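Local atomic coordinates of orotidine 5'-phosphate decarboxylase (Methanocaldococcus jannaschii, PDB entry 4LUI), a protein that probably catalyses the decarboxylation of orotidine 5'-monophosphate to UMP, the last step of de novo UMP synthesis, as a homodimeric TIM-barrel lyase. Residues B[50-55]-B[74-79]; B[23-28]-B[207-212]; B[35-40]-B[66-71]; B[127-132]-B[161-166]; B[81-86]-B[107-112]. One frame throughout, in Å; residues are numbered along the deposited sequence.

Interaction 1. Residues B[50-55]-B[74-79]; sequences IKVGYP and KEVIAD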
# COMPACT_ATOMS: atom_id res chain seq x y z
N ILE B 50 5.04 -17.97 2.95
CA ILE B 50 5.96 -16.86 3.18
C ILE B 50 5.27 -15.57 2.77
O ILE B 50 4.74 -15.49 1.65
CB ILE B 50 7.26 -17.03 2.38
CG1 ILE B 50 7.98 -18.33 2.81
CG2 ILE B 50 8.18 -15.82 2.58
CD1 ILE B 50 9.17 -18.68 1.98
N LYS B 51 5.25 -14.59 3.67
CA LYS B 51 4.63 -13.29 3.40
C LYS B 51 5.72 -12.23 3.24
O LYS B 51 6.58 -12.07 4.11
CB LYS B 51 3.68 -12.92 4.56
CG LYS B 51 2.86 -11.64 4.36
CD LYS B 51 1.84 -11.39 5.49
CE LYS B 51 2.50 -10.93 6.79
NZ LYS B 51 3.11 -9.57 6.67
N VAL B 52 5.68 -11.52 2.11
CA VAL B 52 6.67 -10.49 1.84
C VAL B 52 5.97 -9.15 1.68
O VAL B 52 4.84 -9.08 1.19
CB VAL B 52 7.50 -10.80 0.58
CG1 VAL B 52 8.36 -12.06 0.79
CG2 VAL B 52 6.62 -10.93 -0.64
N GLY B 53 6.64 -8.09 2.11
CA GLY B 53 6.05 -6.77 2.03
C GLY B 53 6.86 -5.82 1.17
O GLY B 53 7.89 -6.18 0.61
N TYR B 54 6.38 -4.58 1.07
CA TYR B 54 7.07 -3.57 0.28
C TYR B 54 8.51 -3.22 0.67
O TYR B 54 9.32 -2.95 -0.22
CB TYR B 54 6.22 -2.30 0.20
CG TYR B 54 5.12 -2.37 -0.85
CD1 TYR B 54 5.42 -2.76 -2.15
CD2 TYR B 54 3.81 -2.04 -0.55
CE1 TYR B 54 4.44 -2.81 -3.12
CE2 TYR B 54 2.81 -2.08 -1.53
CZ TYR B 54 3.15 -2.48 -2.81
OH TYR B 54 2.20 -2.55 -3.81
N PRO B 55 8.83 -3.17 1.97
CA PRO B 55 10.22 -2.79 2.26
C PRO B 55 11.24 -3.73 1.61
O PRO B 55 12.26 -3.27 1.07
CB PRO B 55 10.29 -2.84 3.79
CG PRO B 55 8.84 -2.51 4.21
CD PRO B 55 8.01 -3.25 3.20
N LYS B 74 6.72 -23.21 -1.65
CA LYS B 74 5.61 -22.93 -0.75
C LYS B 74 4.92 -21.64 -1.20
O LYS B 74 5.45 -20.86 -1.99
CB LYS B 74 6.08 -22.81 0.70
CG LYS B 74 6.78 -24.06 1.26
CD LYS B 74 5.79 -25.17 1.58
CE LYS B 74 6.49 -26.46 2.01
NZ LYS B 74 6.95 -26.44 3.43
N GLU B 75 3.72 -21.43 -0.67
CA GLU B 75 2.87 -20.30 -1.01
C GLU B 75 3.52 -18.97 -0.65
O GLU B 75 3.95 -18.78 0.48
CB GLU B 75 1.56 -20.46 -0.25
CG GLU B 75 0.55 -19.37 -0.46
CD GLU B 75 -0.75 -19.70 0.23
OE1 GLU B 75 -0.71 -20.20 1.39
OE2 GLU B 75 -1.81 -19.48 -0.39
N VAL B 76 3.58 -18.03 -1.59
CA VAL B 76 4.13 -16.70 -1.30
C VAL B 76 3.04 -15.65 -1.41
O VAL B 76 2.38 -15.51 -2.44
CB VAL B 76 5.30 -16.35 -2.24
CG1 VAL B 76 5.76 -14.90 -2.01
CG2 VAL B 76 6.44 -17.33 -2.03
N ILE B 77 2.85 -14.90 -0.32
CA ILE B 77 1.78 -13.90 -0.23
C ILE B 77 2.39 -12.51 -0.18
O ILE B 77 3.30 -12.25 0.61
CB ILE B 77 0.95 -14.08 1.06
CG1 ILE B 77 0.31 -15.48 1.09
CG2 ILE B 77 -0.11 -12.99 1.19
CD1 ILE B 77 -0.45 -15.85 -0.16
N ALA B 78 1.91 -11.61 -1.03
CA ALA B 78 2.42 -10.24 -1.06
C ALA B 78 1.58 -9.32 -0.19
O ALA B 78 0.42 -9.04 -0.52
CB ALA B 78 2.48 -9.72 -2.48
N ASP B 79 2.15 -8.87 0.92
CA ASP B 79 1.42 -8.03 1.85
C ASP B 79 1.59 -6.58 1.42
O ASP B 79 2.41 -5.84 1.97
CB ASP B 79 1.93 -8.26 3.27
CG ASP B 79 1.07 -7.60 4.33
OD1 ASP B 79 0.07 -6.93 3.96
OD2 ASP B 79 1.40 -7.74 5.52
O HOH W 1 4.17 -3.90 2.85
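Lys-51 and Asp-79 meet in a salt bridge, with NZ of Lys-51 2.8 Å from OD2 of Asp-79 on the anti lone pair, the one turned away from the other carboxylate oxygen. The lysine chain first runs out from the strand, its CG opposite the backbone nitrogen (chi1 -175°), and then bends twice near its end (chi3 74°, chi4 67°), which brings the amine back to the acid. Its aliphatic part is used as well: CG of Lys-51 lies 3.7 Å from CB of Asp-79. A long flexible cation and a short, stiff anion suit this pairing, since the lysine does the reaching.

Parallel strands 50-53 and 75-79 set the register. Ile-50 N donates to Glu-75 O and Ile-77 N to Ile-50 O; further along, Val-52 N lies 2.9 Å from Ile-77 O and Asp-79 N 2.7 Å from Val-52 O. The last of these bonds fixes the backbone of the very residue that holds Lys-51. Beyond it a water bridges the two segments, 2.9 Å from Tyr-54 N and 2.8 Å from Asp-79 O, where the helix after Gly-53 begins.

On the other face of the sheet, CG2 of Val-52 and CG1 of Val-76 are 4.3 Å apart, branched residues that fit under Ile-68 of helix 63-72. Asp-79 has a second cationic partner through OD1, Lys-81, the predicted proton donor. Charged residues at the C-terminal ends of TIM-barrel strands, here the Lys-Asp-Lys array of OMP decarboxylases, form part of the predicted substrate site.

Interaction 2. Residues B[23-28]-B[207-212]; sequences KLMLAL and YVIVGR
The ring of Tyr-207 is held between two aliphatic groups, CE of Lys-23 over one face and CE of Met-25 over the opposite one. Lys-23 CE stands 3.7 Å from the ring centroid of Tyr-207 and Met-25 CE 3.9 Å from it, both as CH-pi contacts. A turn about the last bond of Met-25 (chi3 -67°) swings its methyl from an otherwise extended chain onto the ring. The lysine slants across the other face, so that its NZ comes 2.8 Å from Tyr-207 OH, a weak hydrogen bond; the phenol has a stronger partner in Glu-75 OE1. Farther along this face of the sheet, CB of Ala-27 touches CG2 of Ile-209 at 3.7 Å, the small alanine also touching the side chain of Lys-51.

The opposite face, formed by Leu-24, Leu-26, Val-208 and Val-210, is wholly apolar. There CD1 of Leu-24 reaches diagonally past its direct neighbour to CG2 of Val-210, 3.7 Å away. Leu-26 continues outward onto helix 33-43.

Between the faces run four parallel-strand bonds, among them Met-25 N to Val-208 O at 2.8 Å. The last, from Ala-27 N to Val-210 O, has its donor tilted 32° from the carbonyl plane, just before Gly-211 of the predicted substrate site. These bonds join the first and last strands of the TIM barrel, so backbone polarity closes the cylinder, while the Tyr-207 ring is held by CH-pi contacts on both faces and its hydroxyl by Glu-75.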
# COMPACT_ATOMS: atom_id res chain seq x y z
N LYS B 23 -1.92 -23.38 9.51
CA LYS B 23 -0.69 -23.30 8.74
C LYS B 23 0.23 -22.23 9.35
O LYS B 23 -0.24 -21.29 9.98
CB LYS B 23 -1.01 -22.96 7.29
CG LYS B 23 -1.72 -24.12 6.57
CD LYS B 23 -2.05 -23.78 5.13
CE LYS B 23 -3.37 -23.07 5.01
NZ LYS B 23 -3.79 -22.94 3.57
N LEU B 24 1.53 -22.40 9.17
CA LEU B 24 2.49 -21.43 9.68
C LEU B 24 2.97 -20.52 8.55
O LEU B 24 3.51 -20.99 7.55
CB LEU B 24 3.69 -22.15 10.32
CG LEU B 24 4.85 -21.26 10.76
CD1 LEU B 24 4.40 -20.28 11.84
CD2 LEU B 24 6.00 -22.13 11.27
N MET B 25 2.76 -19.22 8.71
CA MET B 25 3.15 -18.24 7.71
C MET B 25 4.27 -17.39 8.27
O MET B 25 4.11 -16.77 9.32
CB MET B 25 1.96 -17.35 7.33
CG MET B 25 2.32 -16.27 6.30
SD MET B 25 0.92 -15.22 5.89
CE MET B 25 -0.14 -16.38 5.04
N LEU B 26 5.40 -17.37 7.58
CA LEU B 26 6.53 -16.54 8.00
C LEU B 26 6.38 -15.13 7.44
O LEU B 26 6.25 -14.96 6.22
CB LEU B 26 7.86 -17.15 7.51
CG LEU B 26 9.11 -16.27 7.70
CD1 LEU B 26 9.35 -15.99 9.18
CD2 LEU B 26 10.35 -16.92 7.06
N ALA B 27 6.39 -14.12 8.32
CA ALA B 27 6.46 -12.73 7.87
C ALA B 27 7.93 -12.39 7.66
O ALA B 27 8.67 -12.16 8.61
CB ALA B 27 5.80 -11.77 8.90
N LEU B 28 8.35 -12.39 6.40
CA LEU B 28 9.77 -12.31 6.08
C LEU B 28 10.18 -10.85 5.95
O LEU B 28 10.49 -10.36 4.87
CB LEU B 28 10.07 -13.06 4.78
CG LEU B 28 11.54 -13.17 4.37
CD1 LEU B 28 12.36 -13.80 5.48
CD2 LEU B 28 11.65 -13.97 3.09
N TYR B 207 -4.19 -19.44 9.05
CA TYR B 207 -2.74 -19.30 9.16
C TYR B 207 -2.40 -18.51 10.41
O TYR B 207 -3.09 -17.54 10.75
CB TYR B 207 -2.17 -18.50 7.99
CG TYR B 207 -2.39 -19.03 6.59
CD1 TYR B 207 -3.64 -18.93 5.98
CD2 TYR B 207 -1.33 -19.55 5.86
CE1 TYR B 207 -3.84 -19.39 4.69
CE2 TYR B 207 -1.52 -20.01 4.56
CZ TYR B 207 -2.77 -19.91 3.98
OH TYR B 207 -2.98 -20.37 2.70
N VAL B 208 -1.33 -18.91 11.09
CA VAL B 208 -0.76 -18.05 12.12
C VAL B 208 0.56 -17.48 11.60
O VAL B 208 1.33 -18.18 10.94
CB VAL B 208 -0.53 -18.77 13.48
CG1 VAL B 208 -1.86 -19.03 14.17
CG2 VAL B 208 0.26 -20.06 13.29
N ILE B 209 0.78 -16.21 11.89
CA ILE B 209 1.98 -15.51 11.43
C ILE B 209 3.02 -15.47 12.53
O ILE B 209 2.72 -15.14 13.68
CB ILE B 209 1.67 -14.06 11.06
CG1 ILE B 209 0.56 -13.97 10.01
CG2 ILE B 209 2.92 -13.35 10.56
CD1 ILE B 209 0.07 -12.54 9.83
N VAL B 210 4.26 -15.77 12.16
CA VAL B 210 5.41 -15.53 13.03
C VAL B 210 6.42 -14.76 12.20
O VAL B 210 6.61 -15.06 11.01
CB VAL B 210 6.02 -16.85 13.54
CG1 VAL B 210 7.27 -16.60 14.38
CG2 VAL B 210 4.98 -17.63 14.35
N GLY B 211 7.05 -13.77 12.81
CA GLY B 211 7.98 -12.91 12.09
C GLY B 211 9.36 -12.88 12.72
O GLY B 211 10.17 -13.80 12.54
N ARG B 212 9.63 -11.82 13.47
CA ARG B 212 10.98 -11.53 13.97
C ARG B 212 11.59 -12.64 14.81
O ARG B 212 12.81 -12.81 14.82
CB ARG B 212 11.03 -10.20 14.73
CG ARG B 212 10.03 -10.08 15.86
CD ARG B 212 10.11 -8.71 16.54
NE ARG B 212 11.43 -8.50 17.13
CZ ARG B 212 11.69 -7.61 18.09
NH1 ARG B 212 10.72 -6.85 18.57
NH2 ARG B 212 12.92 -7.50 18.57

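Interaction 3. Residues B[35-40]-B[66-71]; sequences RALKIV and KEIKKL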
# COMPACT_ATOMS: atom_id res chain seq x y z
N ARG B 35 19.83 -11.98 2.69
CA ARG B 35 19.35 -12.46 3.98
C ARG B 35 18.00 -13.16 3.81
O ARG B 35 17.76 -14.22 4.39
CB ARG B 35 19.22 -11.30 4.97
CG ARG B 35 18.68 -11.68 6.33
CD ARG B 35 19.63 -12.59 7.10
NE ARG B 35 19.08 -12.91 8.42
CZ ARG B 35 19.49 -13.92 9.19
NH1 ARG B 35 20.47 -14.72 8.77
NH2 ARG B 35 18.92 -14.14 10.36
N ALA B 36 17.12 -12.55 3.02
CA ALA B 36 15.79 -13.10 2.77
C ALA B 36 15.93 -14.49 2.14
O ALA B 36 15.25 -15.43 2.53
CB ALA B 36 14.99 -12.18 1.86
N LEU B 37 16.83 -14.61 1.18
CA LEU B 37 16.97 -15.88 0.48
C LEU B 37 17.59 -16.94 1.38
O LEU B 37 17.23 -18.12 1.30
CB LEU B 37 17.80 -15.69 -0.79
CG LEU B 37 17.04 -14.93 -1.88
CD1 LEU B 37 17.91 -14.69 -3.11
CD2 LEU B 37 15.75 -15.65 -2.27
N LYS B 38 18.51 -16.53 2.25
CA LYS B 38 19.13 -17.45 3.20
C LYS B 38 18.07 -18.02 4.13
O LYS B 38 18.03 -19.22 4.39
CB LYS B 38 20.22 -16.75 4.02
CG LYS B 38 20.86 -17.69 5.03
CD LYS B 38 21.83 -16.96 5.98
CE LYS B 38 23.10 -16.51 5.26
NZ LYS B 38 23.83 -17.64 4.62
N ILE B 39 17.20 -17.16 4.63
CA ILE B 39 16.19 -17.57 5.58
C ILE B 39 15.18 -18.52 4.94
O ILE B 39 14.83 -19.55 5.52
CB ILE B 39 15.47 -16.37 6.18
CG1 ILE B 39 16.44 -15.58 7.06
CG2 ILE B 39 14.24 -16.82 6.97
CD1 ILE B 39 15.99 -14.16 7.34
N VAL B 40 14.72 -18.16 3.75
CA VAL B 40 13.77 -19.02 3.03
C VAL B 40 14.30 -20.44 2.84
O VAL B 40 13.60 -21.41 3.14
CB VAL B 40 13.39 -18.41 1.65
CG1 VAL B 40 12.61 -19.43 0.83
CG2 VAL B 40 12.57 -17.15 1.84
N LYS B 66 10.00 -13.91 -7.37
CA LYS B 66 10.36 -14.97 -8.31
C LYS B 66 11.43 -15.88 -7.72
O LYS B 66 11.32 -17.11 -7.79
CB LYS B 66 10.86 -14.37 -9.63
CG LYS B 66 11.34 -15.41 -10.67
CD LYS B 66 11.75 -14.77 -12.01
CE LYS B 66 13.03 -13.94 -11.88
NZ LYS B 66 13.59 -13.53 -13.22
N GLU B 67 12.46 -15.28 -7.14
CA GLU B 67 13.59 -16.04 -6.62
C GLU B 67 13.19 -16.86 -5.40
O GLU B 67 13.64 -17.98 -5.23
CB GLU B 67 14.75 -15.11 -6.24
CG GLU B 67 15.44 -14.46 -7.42
CD GLU B 67 16.07 -15.47 -8.36
OE1 GLU B 67 16.74 -16.41 -7.87
OE2 GLU B 67 15.89 -15.33 -9.59
N ILE B 68 12.34 -16.27 -4.56
CA ILE B 68 11.82 -16.96 -3.38
C ILE B 68 11.04 -18.19 -3.85
O ILE B 68 11.08 -19.24 -3.20
CB ILE B 68 10.96 -16.02 -2.49
CG1 ILE B 68 11.87 -15.07 -1.70
CG2 ILE B 68 10.10 -16.81 -1.51
CD1 ILE B 68 11.15 -13.99 -0.93
N LYS B 69 10.38 -18.06 -5.00
CA LYS B 69 9.64 -19.17 -5.60
C LYS B 69 10.52 -20.24 -6.24
O LYS B 69 10.15 -21.42 -6.26
CB LYS B 69 8.60 -18.66 -6.61
CG LYS B 69 7.39 -18.02 -5.97
CD LYS B 69 6.56 -19.04 -5.19
CE LYS B 69 5.82 -19.99 -6.11
NZ LYS B 69 4.78 -20.77 -5.38
N LYS B 70 11.69 -19.87 -6.75
CA LYS B 70 12.61 -20.87 -7.28
C LYS B 70 13.11 -21.75 -6.14
O LYS B 70 13.68 -22.82 -6.38
CB LYS B 70 13.80 -20.21 -7.98
CG LYS B 70 13.51 -19.53 -9.32
CD LYS B 70 14.81 -19.00 -9.94
CE LYS B 70 14.55 -18.05 -11.11
NZ LYS B 70 15.74 -17.21 -11.44
N LEU B 71 12.89 -21.31 -4.90
CA LEU B 71 13.59 -21.85 -3.74
C LEU B 71 12.81 -22.80 -2.83
O LEU B 71 13.33 -23.83 -2.43
CB LEU B 71 14.15 -20.70 -2.90
CG LEU B 71 15.62 -20.73 -2.51
CD1 LEU B 71 16.50 -20.77 -3.75
CD2 LEU B 71 15.96 -19.52 -1.66
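Glu-67, whose CB packs against CD2 of Leu-37 across the contact, pairs its carboxylate with Lys-70 of its own helix, one turn later, where OE2 of Glu-67 accepts a bond 2.6 Å long from NZ of Lys-70. The lysine arrives on the syn side, 24° out of the carboxylate plane, in a salt bridge within one helix, beside the seam.

The seam itself is apolar. CD2 of Leu-37 is its hub, lying 4.0 Å from CG1 of Ile-68 and 3.9 Å from CD2 of Leu-71. The two leucines cross at about a right angle, and the same Leu-71 methyl rests 3.5 Å from Leu-37 O. To get there Leu-71 takes a first torsion of -129°, well off a staggered value, near the end of its helix. One turn on from Leu-37, Val-40 extends CG2 to CG1 of Ile-68, 4.2 Å away, and CG1 toward CD2 of Leu-71.

Helices 33-43 and 63-72 are neighbours on the outside of the barrel; their segments run 22° from parallel with axes 10.0 Å apart. Val-40 and Ile-68 also meet Ile-50 of the strand beneath, so branched residues face inward and the charged pair lies farther out. Between these segments the contacts are apolar, so their spacing is probably set by side-chain shape more than by directional bonds.

Interaction 4. Residues B[127-132]-B[161-166]; sequences KVIMVT and AIVAPS
Three backbone hydrogen bonds join Met-130, Thr-132, Ala-161 and Val-163 in a short parallel ladder. Met-130 N reaches Ala-161 O at 3.0 Å, and Met-130 O in turn receives Val-163 N at 2.9 Å. That second donor stands 37° above the carbonyl plane, away from the lone pairs. Thr-132 N closes the ladder on Val-163 O at 3.1 Å, this time in the carbonyl plane. Weak CA-H...O contacts back these bonds up: CA of Ile-129 sits 3.2 Å from Ala-161 O, which therefore receives two hydrogens.

The apolar contacts fall into two groups. On one face of the sheet, Ile-129 straddles its neighbours, with CG2 at 3.5 Å from CG2 of Val-163 and CG1 at 4.0 Å from CB of Ala-161, where a small residue accommodates the isoleucine. Val-131, on the same face, touches the predicted catalytic Lys-81 within the barrel. On the side of Ile-162, Thr-132 just past the strand meets it methyl to methyl, CG2 to CG2 at 3.7 Å. The threonine's torsion (chi1 65°) tucks OG1 between backbone N and carbonyl carbon and turns CG2 to the isoleucine.

Helix 147-157 makes the beta-alpha-beta crossover between these strands of the TIM barrel. Ala-161 N is buried without any polar partner, which probably costs some stability at the start of the pairing; the rest of the contact is apolar packing and backbone bonding.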
# COMPACT_ATOMS: atom_id res chain seq x y z
N LYS B 127 -4.85 -16.00 -5.03
CA LYS B 127 -5.65 -15.57 -3.89
C LYS B 127 -5.69 -14.06 -3.65
O LYS B 127 -4.69 -13.35 -3.84
CB LYS B 127 -5.16 -16.24 -2.60
CG LYS B 127 -5.29 -17.74 -2.57
CD LYS B 127 -4.76 -18.27 -1.25
CE LYS B 127 -4.84 -19.79 -1.18
NZ LYS B 127 -4.22 -20.26 0.08
N VAL B 128 -6.85 -13.60 -3.20
CA VAL B 128 -7.01 -12.24 -2.69
C VAL B 128 -7.40 -12.31 -1.21
O VAL B 128 -8.30 -13.05 -0.82
CB VAL B 128 -8.08 -11.49 -3.46
CG1 VAL B 128 -8.27 -10.06 -2.92
CG2 VAL B 128 -7.73 -11.46 -4.92
N ILE B 129 -6.70 -11.54 -0.38
CA ILE B 129 -6.85 -11.60 1.06
C ILE B 129 -7.16 -10.19 1.52
O ILE B 129 -6.45 -9.25 1.18
CB ILE B 129 -5.53 -12.09 1.69
CG1 ILE B 129 -5.22 -13.53 1.24
CG2 ILE B 129 -5.57 -11.96 3.20
CD1 ILE B 129 -3.75 -13.91 1.34
N MET B 130 -8.24 -10.00 2.27
CA MET B 130 -8.63 -8.65 2.67
C MET B 130 -8.26 -8.34 4.12
O MET B 130 -8.56 -9.13 5.02
CB MET B 130 -10.14 -8.45 2.51
CG MET B 130 -10.59 -7.03 2.89
SD MET B 130 -12.38 -6.86 3.01
CE MET B 130 -12.83 -7.41 1.38
N VAL B 131 -7.63 -7.19 4.35
CA VAL B 131 -7.45 -6.70 5.71
C VAL B 131 -8.79 -6.21 6.22
O VAL B 131 -9.35 -5.26 5.67
CB VAL B 131 -6.50 -5.51 5.76
CG1 VAL B 131 -6.37 -5.02 7.20
CG2 VAL B 131 -5.15 -5.88 5.22
N THR B 132 -9.30 -6.82 7.29
CA THR B 132 -10.56 -6.35 7.87
C THR B 132 -10.36 -5.62 9.19
O THR B 132 -11.27 -4.93 9.67
CB THR B 132 -11.57 -7.49 8.11
OG1 THR B 132 -11.05 -8.39 9.10
CG2 THR B 132 -11.89 -8.25 6.81
N ALA B 161 -9.33 -15.16 1.96
CA ALA B 161 -9.00 -15.12 3.39
C ALA B 161 -9.05 -13.69 3.89
O ALA B 161 -9.09 -12.75 3.09
CB ALA B 161 -7.60 -15.71 3.64
N ILE B 162 -9.03 -13.53 5.21
CA ILE B 162 -8.91 -12.19 5.79
C ILE B 162 -7.72 -12.13 6.74
O ILE B 162 -7.26 -13.15 7.26
CB ILE B 162 -10.19 -11.79 6.54
CG1 ILE B 162 -10.51 -12.79 7.65
CG2 ILE B 162 -11.37 -11.70 5.58
CD1 ILE B 162 -11.68 -12.35 8.52
N VAL B 163 -7.25 -10.90 6.95
CA VAL B 163 -6.18 -10.62 7.90
C VAL B 163 -6.81 -9.86 9.06
O VAL B 163 -7.50 -8.87 8.84
CB VAL B 163 -5.09 -9.74 7.26
CG1 VAL B 163 -4.13 -9.24 8.32
CG2 VAL B 163 -4.36 -10.52 6.20
N ALA B 164 -6.60 -10.34 10.27
CA ALA B 164 -7.17 -9.71 11.46
C ALA B 164 -6.31 -10.07 12.67
O ALA B 164 -5.56 -11.05 12.64
CB ALA B 164 -8.62 -10.17 11.66
N PRO B 165 -6.37 -9.25 13.73
CA PRO B 165 -5.52 -9.45 14.90
C PRO B 165 -5.99 -10.55 15.85
O PRO B 165 -7.16 -10.93 15.84
CB PRO B 165 -5.59 -8.10 15.63
CG PRO B 165 -6.10 -7.14 14.61
CD PRO B 165 -7.04 -7.94 13.77
N SER B 166 -5.06 -11.01 16.69
CA SER B 166 -5.32 -12.02 17.71
C SER B 166 -5.10 -11.47 19.13
O SER B 166 -4.95 -12.23 20.09
CB SER B 166 -4.40 -13.22 17.48
OG SER B 166 -3.04 -12.80 17.43

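Interaction 5. Residues B[81-86]-B[107-112]; sequences KVADIP and GFVGED
The ring of Phe-108 receives CB of Ala-83 obliquely at its outer end, where CZ is 4.5 Å from that methyl. Outside the two segments, Phe-108 of the second subunit stacks on it, and His-106 meets it with the ring planes inclined at about 55°. One face of the Asp-112 carboxylate is covered by Pro-86, whose CG lies 3.6 Å from Asp-112 CG.

Between these two contacts lies Val-109. Its CG1, anti to the carbonyl carbon (chi1 -61°), lies 4.0 Å from CB of Ala-83, and its CG2 leans on Asp-84 O at the same distance. Both segments lie at the C-terminal ends of neighbouring TIM-barrel strands, where the chain passes through a loop into a helix; both reach the second subunit, but only 81-86 belongs to the predicted substrate site. Ala-83 O is bonded to His-106 of the second subunit.

Asp-84 folds back on its own chain, OD1 accepting Ile-85 N at 2.7 Å through the anti lone pair. With OD1 held in this way, OD2 forms a salt bridge with Lys-81 of the second subunit. The facing loop makes a type I beta turn from Gly-107 to Gly-110, whose phi of 110° suits glycine.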
# COMPACT_ATOMS: atom_id res chain seq x y z
N LYS B 81 -1.01 -4.32 0.97
CA LYS B 81 -2.04 -3.43 1.49
C LYS B 81 -2.70 -2.59 0.38
O LYS B 81 -2.85 -1.37 0.53
CB LYS B 81 -1.44 -2.46 2.53
CG LYS B 81 -0.87 -3.14 3.79
CD LYS B 81 -1.88 -4.06 4.45
CE LYS B 81 -1.52 -4.34 5.92
NZ LYS B 81 -0.23 -5.08 6.05
N VAL B 82 -3.06 -3.24 -0.72
CA VAL B 82 -3.47 -2.53 -1.93
C VAL B 82 -4.66 -1.63 -1.62
O VAL B 82 -5.64 -2.07 -1.01
CB VAL B 82 -3.84 -3.51 -3.06
CG1 VAL B 82 -4.08 -2.74 -4.34
CG2 VAL B 82 -2.72 -4.54 -3.27
N ALA B 83 -4.57 -0.37 -2.02
CA ALA B 83 -5.51 0.62 -1.54
C ALA B 83 -5.67 1.76 -2.53
O ALA B 83 -5.58 2.93 -2.15
CB ALA B 83 -5.05 1.15 -0.17
N ASP B 84 -5.91 1.42 -3.79
CA ASP B 84 -6.10 2.43 -4.84
C ASP B 84 -7.43 2.25 -5.58
O ASP B 84 -8.27 1.44 -5.20
CB ASP B 84 -4.90 2.41 -5.81
CG ASP B 84 -4.48 3.80 -6.25
OD1 ASP B 84 -5.35 4.55 -6.76
OD2 ASP B 84 -3.29 4.14 -6.07
N ILE B 85 -7.61 3.04 -6.64
CA ILE B 85 -8.80 2.95 -7.48
C ILE B 85 -8.75 1.65 -8.28
O ILE B 85 -7.69 1.06 -8.42
CB ILE B 85 -8.90 4.14 -8.44
CG1 ILE B 85 -7.76 4.14 -9.46
CG2 ILE B 85 -8.96 5.44 -7.65
CD1 ILE B 85 -7.83 5.30 -10.43
N PRO B 86 -9.90 1.20 -8.80
CA PRO B 86 -9.88 -0.08 -9.52
C PRO B 86 -8.80 -0.23 -10.60
O PRO B 86 -8.12 -1.26 -10.59
CB PRO B 86 -11.29 -0.14 -10.14
CG PRO B 86 -12.13 0.52 -9.09
CD PRO B 86 -11.28 1.66 -8.54
N GLY B 107 -9.91 -3.44 2.34
CA GLY B 107 -11.31 -3.33 1.98
C GLY B 107 -11.83 -1.91 2.14
O GLY B 107 -12.89 -1.58 1.59
N PHE B 108 -11.11 -1.06 2.89
CA PHE B 108 -11.67 0.27 3.20
C PHE B 108 -11.87 1.16 1.97
O PHE B 108 -12.70 2.08 2.01
CB PHE B 108 -10.95 1.00 4.37
CG PHE B 108 -9.62 1.61 4.03
CD1 PHE B 108 -8.44 1.02 4.44
CD2 PHE B 108 -9.54 2.83 3.36
CE1 PHE B 108 -7.19 1.62 4.17
CE2 PHE B 108 -8.30 3.42 3.07
CZ PHE B 108 -7.13 2.80 3.47
N VAL B 109 -11.16 0.86 0.89
CA VAL B 109 -11.30 1.64 -0.34
C VAL B 109 -12.52 1.23 -1.17
O VAL B 109 -12.82 1.84 -2.19
CB VAL B 109 -9.98 1.68 -1.17
CG1 VAL B 109 -8.87 2.33 -0.36
CG2 VAL B 109 -9.55 0.29 -1.57
N GLY B 110 -13.23 0.19 -0.73
CA GLY B 110 -14.52 -0.11 -1.32
C GLY B 110 -14.55 -1.39 -2.14
O GLY B 110 -13.51 -1.96 -2.47
N GLU B 111 -15.75 -1.82 -2.49
CA GLU B 111 -15.94 -3.08 -3.19
C GLU B 111 -15.28 -3.15 -4.55
O GLU B 111 -14.71 -4.17 -4.91
CB GLU B 111 -17.44 -3.33 -3.41
CG GLU B 111 -18.13 -3.99 -2.27
CD GLU B 111 -19.54 -4.41 -2.64
OE1 GLU B 111 -19.79 -4.68 -3.83
OE2 GLU B 111 -20.38 -4.48 -1.73
N ASP B 112 -15.42 -2.09 -5.34
CA ASP B 112 -14.92 -2.12 -6.71
C ASP B 112 -13.41 -2.29 -6.74
O ASP B 112 -12.88 -3.01 -7.59
CB ASP B 112 -15.40 -0.92 -7.55
CG ASP B 112 -15.02 0.43 -6.95
OD1 ASP B 112 -14.50 0.48 -5.82
OD2 ASP B 112 -15.27 1.44 -7.63

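In the fold
From the N terminus, strand 23-27 opens the longest loop, which interaction 2 closes only at strand 207-210, joining first strand to last and completing the barrel; all other contacts fall within that span. Interactions 3 and 1 cross: helix 33-43 precedes strand 49-53, and helix 63-72 precedes strand 75-82, so helices pair with helices outside while strands pair with strands inside. Val-76 packs on Lys-69 between the layers. Interaction 5 follows in series, starting on the same strand 75-82 that interaction 1 uses and reaching the next loop, and interaction 4 comes after it. Glu-75 bonds both Tyr-207 and Lys-127, tying interactions 1, 2 and 4 together across the barrel.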